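Local coordinates for protein putative mandelate racemase/muconate lactonizing enzyme (Bordetella bronchiseptica, PDB 3DDM) that is a putative member of the mandelate racemase/muconate lactonizing enzyme family, with an enolase-type N-terminal domain joined to a barrel domain, at residues Gly286-Cys291 with Ala320-Ala325. The protein carries 1 engineered substitution. Sequence-based numbering, arbitrary orientation.
Sequences GGFSGC and AHLLAA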
loop_
_atom_site.group_PDB
_atom_site.type_symbol
_atom_site.label_atom_id
_atom_site.label_comp_id
_atom_site.label_asym_id
_atom_site.label_seq_id
_atom_site.Cartn_x
_atom_site.Cartn_y
_atom_site.Cartn_z
ATOM N N GLY A 286 -12.172 -3.872 7.314
ATOM C CA GLY A 286 -13.500 -4.443 7.427
ATOM C C GLY A 286 -14.631 -3.642 8.035
ATOM O O GLY A 286 -15.790 -3.812 7.643
ATOM N N GLY A 287 -14.317 -2.773 8.990
ATOM C CA GLY A 287 -15.366 -2.005 9.628
ATOM C C GLY A 287 -16.199 -2.994 10.416
ATOM O O GLY A 287 -15.691 -4.031 10.845
ATOM N N PHE A 288 -17.477 -2.694 10.603
ATOM C CA PHE A 288 -18.350 -3.595 11.346
ATOM C C PHE A 288 -18.654 -4.838 10.515
ATOM O O PHE A 288 -18.544 -5.969 10.993
ATOM C CB PHE A 288 -19.646 -2.876 11.708
ATOM C CG PHE A 288 -19.470 -1.800 12.732
ATOM C CD1 PHE A 288 -19.100 -2.124 14.039
ATOM C CD2 PHE A 288 -19.712 -0.470 12.405
ATOM C CE1 PHE A 288 -18.979 -1.141 15.014
ATOM C CE2 PHE A 288 -19.595 0.529 13.365
ATOM C CZ PHE A 288 -19.227 0.194 14.679
ATOM N N SER A 289 -19.032 -4.620 9.266
ATOM C CA SER A 289 -19.346 -5.724 8.379
ATOM C C SER A 289 -18.259 -6.802 8.438
ATOM O O SER A 289 -18.561 -7.998 8.469
ATOM C CB SER A 289 -19.498 -5.209 6.950
ATOM O OG SER A 289 -20.420 -4.143 6.927
ATOM N N GLY A 290 -16.998 -6.375 8.468
ATOM C CA GLY A 290 -15.912 -7.334 8.514
ATOM C C GLY A 290 -15.498 -7.796 9.904
ATOM O O GLY A 290 -15.316 -8.993 10.134
ATOM N N CYS A 291 -15.379 -6.865 10.843
ATOM C CA CYS A 291 -14.920 -7.211 12.183
ATOM C C CYS A 291 -15.888 -7.888 13.145
ATOM O O CYS A 291 -15.444 -8.608 14.039
ATOM C CB CYS A 291 -14.318 -5.971 12.852
ATOM S SG CYS A 291 -12.854 -5.308 11.999
ATOM N N ALA A 320 -15.830 1.051 20.699
ATOM C CA ALA A 320 -16.510 0.807 21.965
ATOM C C ALA A 320 -17.826 0.072 21.688
ATOM O O ALA A 320 -18.206 -0.853 22.408
ATOM C CB ALA A 320 -16.776 2.121 22.681
ATOM N N HIS A 321 -18.512 0.473 20.628
ATOM C CA HIS A 321 -19.762 -0.179 20.297
ATOM C C HIS A 321 -19.575 -1.631 19.904
ATOM O O HIS A 321 -20.344 -2.499 20.334
ATOM C CB HIS A 321 -20.463 0.592 19.197
ATOM C CG HIS A 321 -21.162 1.810 19.701
ATOM N ND1 HIS A 321 -22.432 1.765 20.233
ATOM C CD2 HIS A 321 -20.736 3.087 19.843
ATOM C CE1 HIS A 321 -22.757 2.963 20.683
ATOM N NE2 HIS A 321 -21.746 3.783 20.460
ATOM N N LEU A 322 -18.551 -1.908 19.101
ATOM C CA LEU A 322 -18.311 -3.277 18.693
ATOM C C LEU A 322 -18.000 -4.135 19.914
ATOM O O LEU A 322 -18.569 -5.209 20.070
ATOM C CB LEU A 322 -17.172 -3.358 17.675
ATOM C CG LEU A 322 -16.926 -4.782 17.153
ATOM C CD1 LEU A 322 -18.256 -5.451 16.838
ATOM C CD2 LEU A 322 -16.060 -4.740 15.931
ATOM N N LEU A 323 -17.117 -3.659 20.788
ATOM C CA LEU A 323 -16.771 -4.414 21.993
ATOM C C LEU A 323 -17.989 -4.679 22.874
ATOM O O LEU A 323 -18.075 -5.713 23.536
ATOM C CB LEU A 323 -15.714 -3.678 22.820
ATOM C CG LEU A 323 -15.356 -4.382 24.140
ATOM C CD1 LEU A 323 -14.869 -5.810 23.872
ATOM C CD2 LEU A 323 -14.297 -3.579 24.873
ATOM N N ALA A 324 -18.925 -3.740 22.898
ATOM C CA ALA A 324 -20.123 -3.910 23.710
ATOM C C ALA A 324 -20.980 -5.012 23.084
ATOM O O ALA A 324 -21.584 -5.823 23.791
ATOM C CB ALA A 324 -20.906 -2.592 23.791
ATOM N N ALA A 325 -21.015 -5.045 21.755
ATOM C CA ALA A 325 -21.785 -6.055 21.044
ATOM C C ALA A 325 -21.146 -7.443 21.167
ATOM O O ALA A 325 -21.835 -8.454 21.062
ATOM C CB ALA A 325 -21.936 -5.660 19.570
#
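Leu322 meets Phe288 and Cys291 at once, a compact example of how neighbouring helices on the outside of an alpha/beta barrel can be brought together through one branched side chain. It carries the closest contacts between segments 286-291 and 320-325, which lie on helices 287-300 and 313-325, and these contacts are apolar. Leu322 CB lies near the plane of the Phe288 ring, at its edge, 3.9 Å from CE1, a place set by the backbone, and the two side chains run past each other in opposite directions. The other end of the leucine serves the cysteine: Leu322 CD2 comes to 3.7 Å from Cys291 CB, so the methylene carbon of the cysteine does the touching. With CG anti to the backbone N of Leu322 (chi1 -177°), the branched end extends far enough for CD2 to reach that carbon. Phe288 and Leu322 have the nearest alpha carbons of the two segments, 7.4 Å apart.

The backbone hydrogen bonds stay within each segment. Gly290 N donates to Gly286 O and Cys291 N to Gly287 O, while Ala325 N is bonded to His321 O. Hydrogen bonds from Ser289 OG to Asp121 OD2 and between His321 ND1 and Trp137 N link the segments to residues earlier in the chain.

Further apolar neighbours extend the contact: Leu136, Leu140 and Leu282 also touch Phe288. The two helices lie on either side of barrel strand 304-309 in sequence, and Leu322 also touches Tyr305 on it. Because the three touching residues are buried and their closest contacts are carbon to carbon, cohesion between these two segments probably rests on dispersion and the exclusion of water, without directional bonds.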